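Early 35 kDa protein (Autographa californica nucleopolyhedrovirus, PDB 1P35) blocks apoptosis of the infected insect cell by inhibiting caspases, and also suppresses the host's antiviral RNA interference. Local coordinates at residues A[16-21]-A[198-203]; A[46-51]-A[166-171]; A[173-178]-A[294-299]. All blocks are in the same frame, centred on the assembly; numbering follows the deposited sequence.

Contact 1: residues A[16-21]-A[198-203]; sequences RDCQVD and YVDSVQ. With PO4 (phosphate ion), chain D; EDO (1,2-ethanediol), chain G.
A carboxylate takes over where main-chain pairing stops: OD1 of D200 accepts the backbone N-H of Q19 at 3.0 Å, with an N-H...O angle of 163°, through its syn lone pair. The same oxygen receives OG of S201 from above the carboxylate plane, so two donors grip it from different directions. OD2 is occupied separately, since a water donates to it and to the carbonyl oxygen of Q19, bridging the segments. The torsion of D200 (chi1 70°) sets CG between its backbone N and carbonyl carbon, which swings the carboxylate across to C18 and Q19; OD2 ends 3.2 Å from CB of C18. Before this point the segments run as parallel strands, with R16 paired to Y198 and D17 to V199. N of D17 donates to O of Y198 at 3.0 Å, and N of D200 to O of D17 at 3.2 Å; this joins strand 10-21 to strand 191-199 until segment 198-203 diverges after D200, S201 having a positive phi. On the face carrying R16 and Y198, the arginine lies alongside the phenol ring, its CG 3.7 Å from CD1, while SG of C18 meets CE1 obliquely at 4.0 Å. An ethanediol molecule covers one ring face, its C2 over the centre. The R16 guanidinium reaches beyond the ring to a phosphate, NH1 bonding O4 at 3.2 Å and NH2 bonding O1, and NH2 also makes a salt bridge with E26. K58 and, from the second subunit, R79 also bond the phosphate, which probably came from the crystallisation liquor.

Contact 2: residues A[46-51]-A[166-171]; sequences FNISGP and LSFEYN
F168 presents the edge of its ring to I48: CG2 of the isoleucine lies in the ring plane, 4.0 Å from CZ, and CD1 is equally close to CE1. The two side chains approach from opposite directions. F46 joins them at the same edge, its CZ 4.2 Å from CE2 of F168, although seen from the F46 ring the approach is oblique. Y170 is also met at its edge, but by a polar atom: OG of S49 lies in the ring plane 3.4 Å from CE2. That hydroxyl is bonded to the carbonyl oxygen of K176, and the phenol OH of Y170 to D17. CG of the tyrosine stands between the backbone N and the carbonyl carbon (chi1 61°), directing the ring toward S49. Nearby the backbones converge, which brings CB of Y170 within 3.2 Å of O of P51. N of N171 donates to that same P51 oxygen at 3.0 Å, with an N-H...O angle of 162°; CA of G50 makes a CH...O contact of 3.2 Å with O of N171. Aromatic and aliphatic packing thus joins strands 42-48 and 164-170, with L27 of strand 24-33 against both phenylalanines, and at their ends the N171-P51 bond leads into the antiparallel pairing of 52-55 with 164-170. The chemistry implies a division of labour: apolar carbons pack the interior, backbone polar groups bond to each other, and buried hydroxyls are satisfied by partners beyond the two segments.

Contact 3: residues A[173-178]-A[294-299]; sequences IGNKVI and LNTIKA
In K176, chi1 (-66°) puts CG anti to the carbonyl carbon and chi2 (-76°) bends the chain; the extended remainder runs beside N295, whose CG likewise stands anti to its carbonyl carbon. The two side chains therefore point the same way, and NZ donates to OD1 of N295 at 3.0 Å, tilted from the carbonyl plane. Beneath them K176 and N295 form a non-hydrogen-bonded antiparallel pair with CA atoms 4.5 Å apart. V177 and L294 are the hydrogen-bonded pair that follows: N of V177 donates to O of L294 and N of L294 to O of V177, each at 3.0 Å. Beyond the lysine, O of N175 accepts N of T296 at 2.8 Å, but the donor stands 56° out of the carbonyl plane; N175 has a positive phi and lies outside the paired residues, consistent with regular strand geometry ending here. CB of N175 also touches OG1 of T296 at 3.2 Å, the two side chains crossing at about a right angle. The pairing forms a small two-stranded sheet of 176-179 and 292-295. L294 packs on Q208 and F209 of helix 206-215, whereas V177 and T296 rest on strands 10-21 and 24-33.

Contact 2 is the most buried, with six of its eight touching residues buried against two of eight in contact 1; only contact 3 includes an exposed one, K298. Contacts 1 and 2 draw on strands of the larger mixed arrangement, whereas contact 3 forms the separate pair 176-179 with 292-295. Contact 2 has ring-edge packing at one end and a backbone bond at the other, contact 1 strand pairing extended by a carboxylate, contact 3 antiparallel pairing with a lysine-to-asparagine side-chain hydrogen bond. Contacts 1 and 3, centres about 9 Å apart, are joined by probable backbone bonds, Q203 to N295 and S201 to I297. Contact 2 reaches contact 1 through Y170 and contact 3 through S49, which also has a probable bond to I173.

Contact 1: residues A[16-21]-A[198-203]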
ATOM      1  N   ARG A  16     -11.378  -1.422 -14.050  1.00 30.85           N
ATOM      2  CA  ARG A  16     -11.376   0.007 -14.331  1.00 27.32           C
ATOM      3  C   ARG A  16     -11.465   0.108 -15.843  1.00 32.83           C
ATOM      4  O   ARG A  16     -10.801  -0.643 -16.578  1.00 31.51           O
ATOM      5  CB  ARG A  16     -10.098   0.705 -13.858  1.00 23.47           C
ATOM      6  CG  ARG A  16     -10.285   2.205 -13.817  1.00 27.73           C
ATOM      7  CD  ARG A  16      -8.977   3.017 -13.586  1.00 24.76           C
ATOM      8  NE  ARG A  16      -8.096   2.857 -14.731  1.00 41.42           N
ATOM      9  CZ  ARG A  16      -6.877   3.368 -14.847  1.00 40.80           C
ATOM     10  NH1 ARG A  16      -6.355   4.098 -13.865  1.00 38.69           N
ATOM     11  NH2 ARG A  16      -6.194   3.158 -15.970  1.00 34.84           N
ATOM     12  N   ASP A  17     -12.306   1.022 -16.320  1.00 32.69           N
ATOM     13  CA  ASP A  17     -12.467   1.214 -17.750  1.00 38.58           C
ATOM     14  C   ASP A  17     -12.653   2.718 -17.919  1.00 40.21           C
ATOM     15  O   ASP A  17     -13.604   3.280 -17.403  1.00 23.56           O
ATOM     16  CB  ASP A  17     -13.672   0.426 -18.253  1.00 32.29           C
ATOM     17  CG  ASP A  17     -13.847   0.510 -19.759  1.00 47.33           C
ATOM     18  OD1 ASP A  17     -14.082   1.630 -20.247  1.00 36.64           O
ATOM     19  OD2 ASP A  17     -13.765  -0.539 -20.444  1.00 35.17           O
ATOM     20  N   CYS A  18     -11.722   3.345 -18.643  1.00 34.51           N
ATOM     21  CA  CYS A  18     -11.720   4.786 -18.834  1.00 32.62           C
ATOM     22  C   CYS A  18     -11.584   5.187 -20.318  1.00 30.30           C
ATOM     23  O   CYS A  18     -11.042   4.429 -21.124  1.00 35.11           O
ATOM     24  CB  CYS A  18     -10.541   5.399 -18.033  1.00 43.02           C
ATOM     25  SG  CYS A  18     -10.452   5.073 -16.227  1.00 39.36           S
ATOM     26  N   GLN A  19     -12.082   6.376 -20.661  1.00 34.82           N
ATOM     27  CA  GLN A  19     -11.984   6.906 -22.023  1.00 42.49           C
ATOM     28  C   GLN A  19     -10.511   7.312 -22.117  1.00 36.40           C
ATOM     29  O   GLN A  19     -10.000   7.890 -21.175  1.00 50.61           O
ATOM     30  CB  GLN A  19     -12.880   8.154 -22.180  1.00 34.61           C
ATOM     31  CG  GLN A  19     -13.244   8.568 -23.641  1.00 40.30           C
ATOM     32  CD  GLN A  19     -14.196   7.557 -24.408  1.00 61.79           C
ATOM     33  OE1 GLN A  19     -15.260   7.151 -23.911  1.00 58.84           O
ATOM     34  NE2 GLN A  19     -13.807   7.187 -25.626  1.00 53.07           N
ATOM     35  N   VAL A  20      -9.826   6.948 -23.203  1.00 47.66           N
ATOM     36  CA  VAL A  20      -8.408   7.320 -23.407  1.00 39.31           C
ATOM     37  C   VAL A  20      -8.428   8.564 -24.306  1.00 47.91           C
ATOM     38  O   VAL A  20      -7.688   9.512 -24.066  1.00 49.76           O
ATOM     39  CB  VAL A  20      -7.634   6.216 -24.101  1.00 24.06           C
ATOM     40  CG1 VAL A  20      -6.287   6.771 -24.610  1.00 28.00           C
ATOM     41  CG2 VAL A  20      -7.391   5.045 -23.125  1.00 18.95           C
ATOM     42  N   ASP A  21      -9.275   8.512 -25.340  1.00 40.99           N
ATOM     43  CA  ASP A  21      -9.539   9.620 -26.269  1.00 42.30           C
ATOM     44  C   ASP A  21     -10.891   9.395 -26.914  1.00 38.10           C
ATOM     45  O   ASP A  21     -11.565   8.395 -26.640  1.00 42.70           O
ATOM     46  CB  ASP A  21      -8.478   9.790 -27.380  1.00 39.98           C
ATOM     47  CG  ASP A  21      -8.362   8.579 -28.294  1.00 41.04           C
ATOM     48  OD1 ASP A  21      -9.390   8.012 -28.725  1.00 50.02           O
ATOM     49  OD2 ASP A  21      -7.210   8.214 -28.597  1.00 57.04           O
ATOM     50  N   TYR A 198     -14.592   0.914 -11.449  1.00 31.53           N
ATOM     51  CA  TYR A 198     -14.502   2.347 -11.600  1.00 33.65           C
ATOM     52  C   TYR A 198     -14.635   2.539 -13.132  1.00 32.66           C
ATOM     53  O   TYR A 198     -13.839   1.962 -13.875  1.00 25.49           O
ATOM     54  CB  TYR A 198     -13.107   2.831 -11.082  1.00 33.81           C
ATOM     55  CG  TYR A 198     -12.842   4.304 -11.300  1.00 40.39           C
ATOM     56  CD1 TYR A 198     -12.572   4.793 -12.586  1.00 44.96           C
ATOM     57  CD2 TYR A 198     -12.880   5.217 -10.230  1.00 33.12           C
ATOM     58  CE1 TYR A 198     -12.333   6.141 -12.819  1.00 35.49           C
ATOM     59  CE2 TYR A 198     -12.641   6.584 -10.432  1.00 38.64           C
ATOM     60  CZ  TYR A 198     -12.357   7.042 -11.739  1.00 40.11           C
ATOM     61  OH  TYR A 198     -11.999   8.354 -11.971  1.00 48.42           O
ATOM     62  N   VAL A 199     -15.630   3.312 -13.599  1.00 27.58           N
ATOM     63  CA  VAL A 199     -15.835   3.505 -15.065  1.00 29.13           C
ATOM     64  C   VAL A 199     -16.173   4.968 -15.298  1.00 32.07           C
ATOM     65  O   VAL A 199     -17.126   5.455 -14.711  1.00 26.94           O
ATOM     66  CB  VAL A 199     -17.014   2.671 -15.633  1.00 30.56           C
ATOM     67  CG1 VAL A 199     -17.007   2.766 -17.164  1.00 30.51           C
ATOM     68  CG2 VAL A 199     -16.923   1.180 -15.186  1.00 24.20           C
ATOM     69  N   ASP A 200     -15.395   5.670 -16.135  1.00 26.01           N
ATOM     70  CA  ASP A 200     -15.641   7.096 -16.366  1.00 25.43           C
ATOM     71  C   ASP A 200     -16.199   7.389 -17.739  1.00 34.55           C
ATOM     72  O   ASP A 200     -16.298   6.500 -18.566  1.00 27.56           O
ATOM     73  CB  ASP A 200     -14.385   7.943 -16.108  1.00 24.63           C
ATOM     74  CG  ASP A 200     -13.259   7.758 -17.155  1.00 33.00           C
ATOM     75  OD1 ASP A 200     -13.526   7.489 -18.331  1.00 29.73           O
ATOM     76  OD2 ASP A 200     -12.078   7.958 -16.774  1.00 32.31           O
ATOM     77  N   SER A 201     -16.601   8.643 -17.939  1.00 37.15           N
ATOM     78  CA  SER A 201     -17.192   9.124 -19.177  1.00 43.21           C
ATOM     79  C   SER A 201     -18.404   8.302 -19.562  1.00 43.44           C
ATOM     80  O   SER A 201     -18.563   7.943 -20.736  1.00 45.47           O
ATOM     81  CB  SER A 201     -16.173   9.112 -20.319  1.00 33.20           C
ATOM     82  OG  SER A 201     -14.925   9.617 -19.868  1.00 47.46           O
ATOM     83  N   VAL A 202     -19.255   8.018 -18.572  1.00 49.14           N
ATOM     84  CA  VAL A 202     -20.465   7.227 -18.810  1.00 41.66           C
ATOM     85  C   VAL A 202     -21.743   7.863 -18.357  1.00 34.09           C
ATOM     86  O   VAL A 202     -21.763   8.607 -17.420  1.00 33.15           O
ATOM     87  CB  VAL A 202     -20.388   5.791 -18.179  1.00 34.47           C
ATOM     88  CG1 VAL A 202     -19.454   4.960 -19.024  1.00 28.13           C
ATOM     89  CG2 VAL A 202     -19.869   5.845 -16.682  1.00 13.99           C
ATOM     90  N   GLN A 203     -22.807   7.588 -19.083  1.00 36.86           N
ATOM     91  CA  GLN A 203     -24.120   8.105 -18.753  1.00 42.74           C
ATOM     92  C   GLN A 203     -24.786   7.244 -17.681  1.00 41.78           C
ATOM     93  O   GLN A 203     -24.568   6.034 -17.590  1.00 35.03           O
ATOM     94  CB  GLN A 203     -25.007   8.112 -20.003  1.00 51.23           C
ATOM     95  CG  GLN A 203     -24.639   9.148 -21.060  1.00 55.63           C
ATOM     96  CD  GLN A 203     -25.524   9.024 -22.285  1.00 85.62           C
ATOM     97  OE1 GLN A 203     -26.752   8.922 -22.170  1.00 86.28           O
ATOM     98  NE2 GLN A 203     -24.911   9.035 -23.465  1.00 85.92           N
TER
HETATM   99  P   PO4 D   1      -3.145   5.839 -15.376  1.00 57.27           P
HETATM  100  O1  PO4 D   1      -3.755   5.221 -16.627  1.00 54.50           O
HETATM  101  O2  PO4 D   1      -1.692   6.167 -15.663  1.00 83.74           O
HETATM  102  O3  PO4 D   1      -3.886   7.112 -14.989  1.00 58.37           O
HETATM  103  O4  PO4 D   1      -3.278   4.847 -14.253  1.00 62.58           O
HETATM  104  C1  EDO G 303      -7.904   4.786  -9.671  1.00 24.71           C
HETATM  105  O1  EDO G 303      -7.209   5.899  -9.044  1.00 42.82           O
HETATM  106  C2  EDO G 303      -8.785   5.244 -10.792  1.00 24.30           C
HETATM  107  O2  EDO G 303      -7.970   5.714 -11.833  1.00 47.76           O
HETATM  108  O   HOH W   1     -10.428   9.035 -18.604  1.00 34.33           O

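Contact 2: residues A[46-51]-A[166-171]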
ATOM      1  N   PHE A  46     -14.614 -12.431 -22.097  1.00 26.30           N
ATOM      2  CA  PHE A  46     -15.729 -11.574 -21.744  1.00 28.57           C
ATOM      3  C   PHE A  46     -15.956 -10.560 -22.842  1.00 32.81           C
ATOM      4  O   PHE A  46     -15.067 -10.266 -23.675  1.00 27.44           O
ATOM      5  CB  PHE A  46     -15.470 -10.909 -20.364  1.00 22.79           C
ATOM      6  CG  PHE A  46     -14.175 -10.082 -20.288  1.00 33.57           C
ATOM      7  CD1 PHE A  46     -14.115  -8.787 -20.830  1.00 33.45           C
ATOM      8  CD2 PHE A  46     -13.027 -10.599 -19.650  1.00 20.01           C
ATOM      9  CE1 PHE A  46     -12.952  -8.005 -20.741  1.00 28.69           C
ATOM     10  CE2 PHE A  46     -11.843  -9.832 -19.553  1.00 19.67           C
ATOM     11  CZ  PHE A  46     -11.807  -8.521 -20.102  1.00 35.38           C
ATOM     12  N   ASN A  47     -17.160 -10.028 -22.844  1.00 28.61           N
ATOM     13  CA  ASN A  47     -17.547  -9.055 -23.836  1.00 34.94           C
ATOM     14  C   ASN A  47     -16.975  -7.660 -23.599  1.00 31.75           C
ATOM     15  O   ASN A  47     -16.786  -7.234 -22.443  1.00 23.46           O
ATOM     16  CB  ASN A  47     -19.083  -8.978 -23.892  1.00 39.95           C
ATOM     17  CG  ASN A  47     -19.718 -10.197 -24.540  1.00 28.26           C
ATOM     18  OD1 ASN A  47     -20.767 -10.694 -24.092  1.00 34.46           O
ATOM     19  ND2 ASN A  47     -19.112 -10.664 -25.619  1.00 27.86           N
ATOM     20  N   ILE A  48     -16.663  -6.986 -24.705  1.00 31.22           N
ATOM     21  CA  ILE A  48     -16.204  -5.603 -24.698  1.00 34.74           C
ATOM     22  C   ILE A  48     -16.934  -4.925 -25.881  1.00 34.89           C
ATOM     23  O   ILE A  48     -17.407  -5.608 -26.788  1.00 24.12           O
ATOM     24  CB  ILE A  48     -14.637  -5.475 -24.782  1.00 42.15           C
ATOM     25  CG1 ILE A  48     -14.087  -6.232 -25.986  1.00 30.65           C
ATOM     26  CG2 ILE A  48     -13.992  -5.956 -23.452  1.00 27.89           C
ATOM     27  CD1 ILE A  48     -12.575  -6.130 -26.101  1.00 33.83           C
ATOM     28  N   SER A  49     -17.058  -3.602 -25.866  1.00 26.75           N
ATOM     29  CA  SER A  49     -17.798  -2.917 -26.928  1.00 28.73           C
ATOM     30  C   SER A  49     -17.028  -2.664 -28.260  1.00 33.93           C
ATOM     31  O   SER A  49     -17.579  -2.117 -29.196  1.00 47.22           O
ATOM     32  CB  SER A  49     -18.339  -1.600 -26.387  1.00 37.16           C
ATOM     33  OG  SER A  49     -17.274  -0.778 -25.945  1.00 34.00           O
ATOM     34  N   GLY A  50     -15.766  -3.073 -28.338  1.00 27.69           N
ATOM     35  CA  GLY A  50     -15.017  -2.864 -29.566  1.00 28.23           C
ATOM     36  C   GLY A  50     -13.707  -3.639 -29.685  1.00 40.36           C
ATOM     37  O   GLY A  50     -13.223  -4.205 -28.713  1.00 43.92           O
ATOM     38  N   PRO A  51     -13.079  -3.616 -30.868  1.00 36.14           N
ATOM     39  CA  PRO A  51     -11.840  -4.358 -31.049  1.00 35.92           C
ATOM     40  C   PRO A  51     -10.684  -3.873 -30.219  1.00 39.68           C
ATOM     41  O   PRO A  51     -10.502  -2.676 -30.037  1.00 38.87           O
ATOM     42  CB  PRO A  51     -11.582  -4.222 -32.549  1.00 26.66           C
ATOM     43  CG  PRO A  51     -12.128  -2.705 -32.817  1.00 29.05           C
ATOM     44  CD  PRO A  51     -13.459  -2.895 -32.109  1.00 40.46           C
ATOM     45  N   LEU A 166      -4.418  -7.773 -16.256  1.00 26.37           N
ATOM     46  CA  LEU A 166      -4.402  -7.519 -17.695  1.00 32.97           C
ATOM     47  C   LEU A 166      -4.936  -6.133 -17.883  1.00 37.69           C
ATOM     48  O   LEU A 166      -5.637  -5.624 -17.026  1.00 29.84           O
ATOM     49  CB  LEU A 166      -5.272  -8.496 -18.483  1.00 27.46           C
ATOM     50  CG  LEU A 166      -6.811  -8.424 -18.318  1.00 39.11           C
ATOM     51  CD1 LEU A 166      -7.419  -7.496 -19.340  1.00 33.07           C
ATOM     52  CD2 LEU A 166      -7.426  -9.789 -18.551  1.00 28.05           C
ATOM     53  N   SER A 167      -4.554  -5.513 -18.992  1.00 31.20           N
ATOM     54  CA  SER A 167      -5.041  -4.203 -19.352  1.00 28.36           C
ATOM     55  C   SER A 167      -4.814  -4.013 -20.850  1.00 35.08           C
ATOM     56  O   SER A 167      -3.849  -4.503 -21.400  1.00 32.53           O
ATOM     57  CB  SER A 167      -4.348  -3.103 -18.536  1.00 25.76           C
ATOM     58  OG  SER A 167      -2.934  -3.214 -18.581  1.00 46.56           O
ATOM     59  N   PHE A 168      -5.711  -3.298 -21.509  1.00 34.40           N
ATOM     60  CA  PHE A 168      -5.560  -3.106 -22.926  1.00 26.35           C
ATOM     61  C   PHE A 168      -6.456  -1.946 -23.370  1.00 37.04           C
ATOM     62  O   PHE A 168      -7.384  -1.551 -22.639  1.00 30.01           O
ATOM     63  CB  PHE A 168      -5.907  -4.434 -23.658  1.00 25.44           C
ATOM     64  CG  PHE A 168      -7.368  -4.892 -23.459  1.00 34.76           C
ATOM     65  CD1 PHE A 168      -8.429  -4.142 -23.967  1.00 29.40           C
ATOM     66  CD2 PHE A 168      -7.659  -6.023 -22.696  1.00 33.79           C
ATOM     67  CE1 PHE A 168      -9.776  -4.506 -23.702  1.00 24.29           C
ATOM     68  CE2 PHE A 168      -8.975  -6.404 -22.425  1.00 19.69           C
ATOM     69  CZ  PHE A 168     -10.040  -5.630 -22.930  1.00 19.73           C
ATOM     70  N   GLU A 169      -6.134  -1.358 -24.521  1.00 40.31           N
ATOM     71  CA  GLU A 169      -6.963  -0.301 -25.078  1.00 42.73           C
ATOM     72  C   GLU A 169      -7.798  -0.888 -26.200  1.00 29.30           C
ATOM     73  O   GLU A 169      -7.364  -1.788 -26.920  1.00 37.85           O
ATOM     74  CB  GLU A 169      -6.131   0.848 -25.645  1.00 26.66           C
ATOM     75  CG  GLU A 169      -5.660   1.810 -24.598  1.00 46.01           C
ATOM     76  CD  GLU A 169      -4.637   2.777 -25.122  1.00 36.50           C
ATOM     77  OE1 GLU A 169      -4.854   3.297 -26.221  1.00 77.52           O
ATOM     78  OE2 GLU A 169      -3.636   3.040 -24.429  1.00 79.27           O
ATOM     79  N   TYR A 170      -9.014  -0.397 -26.327  1.00 33.88           N
ATOM     80  CA  TYR A 170      -9.866  -0.864 -27.399  1.00 33.40           C
ATOM     81  C   TYR A 170     -10.629   0.337 -27.993  1.00 43.75           C
ATOM     82  O   TYR A 170     -10.630   1.462 -27.419  1.00 28.29           O
ATOM     83  CB  TYR A 170     -10.826  -1.951 -26.893  1.00 32.08           C
ATOM     84  CG  TYR A 170     -11.771  -1.490 -25.794  1.00 30.92           C
ATOM     85  CD1 TYR A 170     -11.303  -1.156 -24.533  1.00 30.05           C
ATOM     86  CD2 TYR A 170     -13.150  -1.401 -26.026  1.00 27.28           C
ATOM     87  CE1 TYR A 170     -12.197  -0.734 -23.518  1.00 36.04           C
ATOM     88  CE2 TYR A 170     -14.043  -0.981 -25.022  1.00 23.41           C
ATOM     89  CZ  TYR A 170     -13.571  -0.644 -23.796  1.00 25.51           C
ATOM     90  OH  TYR A 170     -14.425  -0.038 -22.914  1.00 33.44           O
ATOM     91  N   ASN A 171     -11.255   0.093 -29.139  1.00 38.43           N
ATOM     92  CA  ASN A 171     -12.032   1.099 -29.878  1.00 40.42           C
ATOM     93  C   ASN A 171     -13.520   0.732 -29.830  1.00 33.15           C
ATOM     94  O   ASN A 171     -14.006  -0.034 -30.647  1.00 41.48           O
ATOM     95  CB  ASN A 171     -11.501   1.128 -31.301  1.00 31.77           C
ATOM     96  CG  ASN A 171     -10.073   1.544 -31.331  1.00 32.28           C
ATOM     97  OD1 ASN A 171      -9.189   0.799 -31.763  1.00 50.71           O
ATOM     98  ND2 ASN A 171      -9.810   2.753 -30.806  1.00 29.25           N
TER

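Contact 3: residues A[173-178]-A[294-299]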
ATOM      1  N   ILE A 173     -17.424   0.306 -30.225  1.00 37.55           N
ATOM      2  CA  ILE A 173     -18.301   0.489 -31.367  1.00 35.08           C
ATOM      3  C   ILE A 173     -19.500   1.289 -30.793  1.00 40.57           C
ATOM      4  O   ILE A 173     -20.017   0.994 -29.715  1.00 45.08           O
ATOM      5  CB  ILE A 173     -18.787  -0.866 -31.984  1.00 31.05           C
ATOM      6  CG1 ILE A 173     -17.640  -1.646 -32.679  1.00 36.36           C
ATOM      7  CG2 ILE A 173     -19.936  -0.600 -32.883  1.00 35.78           C
ATOM      8  CD1 ILE A 173     -16.588  -0.784 -33.515  1.00 30.98           C
ATOM      9  N   GLY A 174     -19.881   2.358 -31.481  1.00 49.98           N
ATOM     10  CA  GLY A 174     -21.027   3.169 -31.084  1.00 52.11           C
ATOM     11  C   GLY A 174     -21.332   3.745 -29.709  1.00 49.48           C
ATOM     12  O   GLY A 174     -22.471   3.631 -29.264  1.00 57.81           O
ATOM     13  N   ASN A 175     -20.365   4.399 -29.066  1.00 43.74           N
ATOM     14  CA  ASN A 175     -20.596   4.992 -27.735  1.00 56.89           C
ATOM     15  C   ASN A 175     -21.170   4.042 -26.664  1.00 50.87           C
ATOM     16  O   ASN A 175     -22.031   4.409 -25.866  1.00 54.79           O
ATOM     17  CB  ASN A 175     -21.508   6.228 -27.833  1.00 64.12           C
ATOM     18  CG  ASN A 175     -20.969   7.275 -28.792  1.00 61.41           C
ATOM     19  OD1 ASN A 175     -19.766   7.529 -28.835  1.00 69.64           O
ATOM     20  ND2 ASN A 175     -21.862   7.906 -29.546  1.00 63.25           N
ATOM     21  N   LYS A 176     -20.681   2.820 -26.670  1.00 39.79           N
ATOM     22  CA  LYS A 176     -21.074   1.821 -25.701  1.00 40.60           C
ATOM     23  C   LYS A 176     -19.810   1.361 -24.957  1.00 32.61           C
ATOM     24  O   LYS A 176     -18.689   1.441 -25.514  1.00 27.96           O
ATOM     25  CB  LYS A 176     -21.669   0.627 -26.422  1.00 31.79           C
ATOM     26  CG  LYS A 176     -22.949   0.913 -27.134  1.00 52.41           C
ATOM     27  CD  LYS A 176     -24.101   1.000 -26.151  1.00 42.11           C
ATOM     28  CE  LYS A 176     -25.418   1.143 -26.881  1.00 51.32           C
ATOM     29  NZ  LYS A 176     -26.524   1.325 -25.914  1.00 55.33           N
ATOM     30  N   VAL A 177     -20.017   0.910 -23.718  1.00 40.07           N
ATOM     31  CA  VAL A 177     -19.007   0.324 -22.843  1.00 37.67           C
ATOM     32  C   VAL A 177     -19.671  -0.858 -22.156  1.00 36.24           C
ATOM     33  O   VAL A 177     -20.788  -0.770 -21.686  1.00 29.98           O
ATOM     34  CB  VAL A 177     -18.595   1.188 -21.667  1.00 35.53           C
ATOM     35  CG1 VAL A 177     -17.303   0.619 -21.057  1.00 29.57           C
ATOM     36  CG2 VAL A 177     -18.494   2.586 -22.067  1.00 61.38           C
ATOM     37  N   ILE A 178     -18.965  -1.967 -22.071  1.00 41.61           N
ATOM     38  CA  ILE A 178     -19.499  -3.126 -21.405  1.00 24.94           C
ATOM     39  C   ILE A 178     -18.628  -3.388 -20.151  1.00 40.09           C
ATOM     40  O   ILE A 178     -17.429  -3.561 -20.273  1.00 35.94           O
ATOM     41  CB  ILE A 178     -19.433  -4.304 -22.369  1.00 21.10           C
ATOM     42  CG1 ILE A 178     -20.320  -4.013 -23.568  1.00 22.65           C
ATOM     43  CG2 ILE A 178     -19.817  -5.605 -21.671  1.00 24.55           C
ATOM     44  CD1 ILE A 178     -20.347  -5.123 -24.637  1.00 21.49           C
ATOM     45  N   LEU A 294     -23.389   0.417 -20.822  1.00 34.19           N
ATOM     46  CA  LEU A 294     -23.746   1.858 -20.789  1.00 37.61           C
ATOM     47  C   LEU A 294     -23.366   2.620 -22.048  1.00 29.18           C
ATOM     48  O   LEU A 294     -22.628   2.110 -22.892  1.00 31.19           O
ATOM     49  CB  LEU A 294     -23.041   2.536 -19.596  1.00 35.73           C
ATOM     50  CG  LEU A 294     -23.429   1.836 -18.292  1.00 41.11           C
ATOM     51  CD1 LEU A 294     -22.404   2.105 -17.240  1.00 26.52           C
ATOM     52  CD2 LEU A 294     -24.890   2.221 -17.883  1.00 29.53           C
ATOM     53  N   ASN A 295     -23.862   3.851 -22.150  1.00 45.12           N
ATOM     54  CA  ASN A 295     -23.519   4.754 -23.249  1.00 45.54           C
ATOM     55  C   ASN A 295     -22.412   5.660 -22.711  1.00 47.32           C
ATOM     56  O   ASN A 295     -22.439   6.062 -21.539  1.00 35.68           O
ATOM     57  CB  ASN A 295     -24.722   5.625 -23.670  1.00 34.58           C
ATOM     58  CG  ASN A 295     -25.818   4.819 -24.361  1.00 47.64           C
ATOM     59  OD1 ASN A 295     -25.552   4.098 -25.316  1.00 40.17           O
ATOM     60  ND2 ASN A 295     -27.047   4.945 -23.881  1.00 44.48           N
ATOM     61  N   THR A 296     -21.419   5.934 -23.557  1.00 44.13           N
ATOM     62  CA  THR A 296     -20.306   6.800 -23.193  1.00 42.91           C
ATOM     63  C   THR A 296     -20.778   8.241 -23.423  1.00 48.83           C
ATOM     64  O   THR A 296     -21.843   8.465 -23.994  1.00 68.85           O
ATOM     65  CB  THR A 296     -19.073   6.511 -24.095  1.00 33.91           C
ATOM     66  OG1 THR A 296     -19.426   6.631 -25.475  1.00 48.18           O
ATOM     67  CG2 THR A 296     -18.621   5.103 -23.912  1.00 49.63           C
ATOM     68  N   ILE A 297     -20.006   9.210 -22.956  1.00 53.40           N
ATOM     69  CA  ILE A 297     -20.339  10.613 -23.188  1.00 67.49           C
ATOM     70  C   ILE A 297     -19.997  10.874 -24.681  1.00 91.80           C
ATOM     71  O   ILE A 297     -18.971  10.381 -25.173  1.00 96.00           O
ATOM     72  CB  ILE A 297     -19.498  11.524 -22.271  1.00 63.48           C
ATOM     73  CG1 ILE A 297     -19.763  11.172 -20.804  1.00 58.65           C
ATOM     74  CG2 ILE A 297     -19.842  12.984 -22.526  1.00 91.51           C
ATOM     75  CD1 ILE A 297     -21.228  11.227 -20.394  1.00 41.23           C
ATOM     76  N   LYS A 298     -20.832  11.644 -25.396  1.00 95.48           N
ATOM     77  CA  LYS A 298     -20.623  11.886 -26.846  1.00 91.87           C
ATOM     78  C   LYS A 298     -19.559  12.885 -27.399  1.00 96.56           C
ATOM     79  O   LYS A 298     -18.804  12.534 -28.323  1.00 88.33           O
ATOM     80  CB  LYS A 298     -21.966  12.231 -27.529  1.00 84.11           C
ATOM     81  CG  LYS A 298     -23.079  11.163 -27.496  1.00 85.77           C
ATOM     82  CD  LYS A 298     -23.740  11.049 -26.112  1.00 88.00           C
ATOM     83  CE  LYS A 298     -24.957  10.113 -26.126  1.00 98.53           C
ATOM     84  NZ  LYS A 298     -24.634   8.691 -26.476  1.00 81.21           N
ATOM     85  N   ALA A 299     -19.502  14.114 -26.877  1.00 95.90           N
ATOM     86  CA  ALA A 299     -18.557  15.109 -27.415  1.00 93.64           C
ATOM     87  C   ALA A 299     -17.108  14.902 -26.972  1.00 95.37           C
ATOM     88  O   ALA A 299     -16.222  14.657 -27.800  1.00 92.59           O
ATOM     89  CB  ALA A 299     -19.027  16.548 -27.072  1.00 61.04           C
TER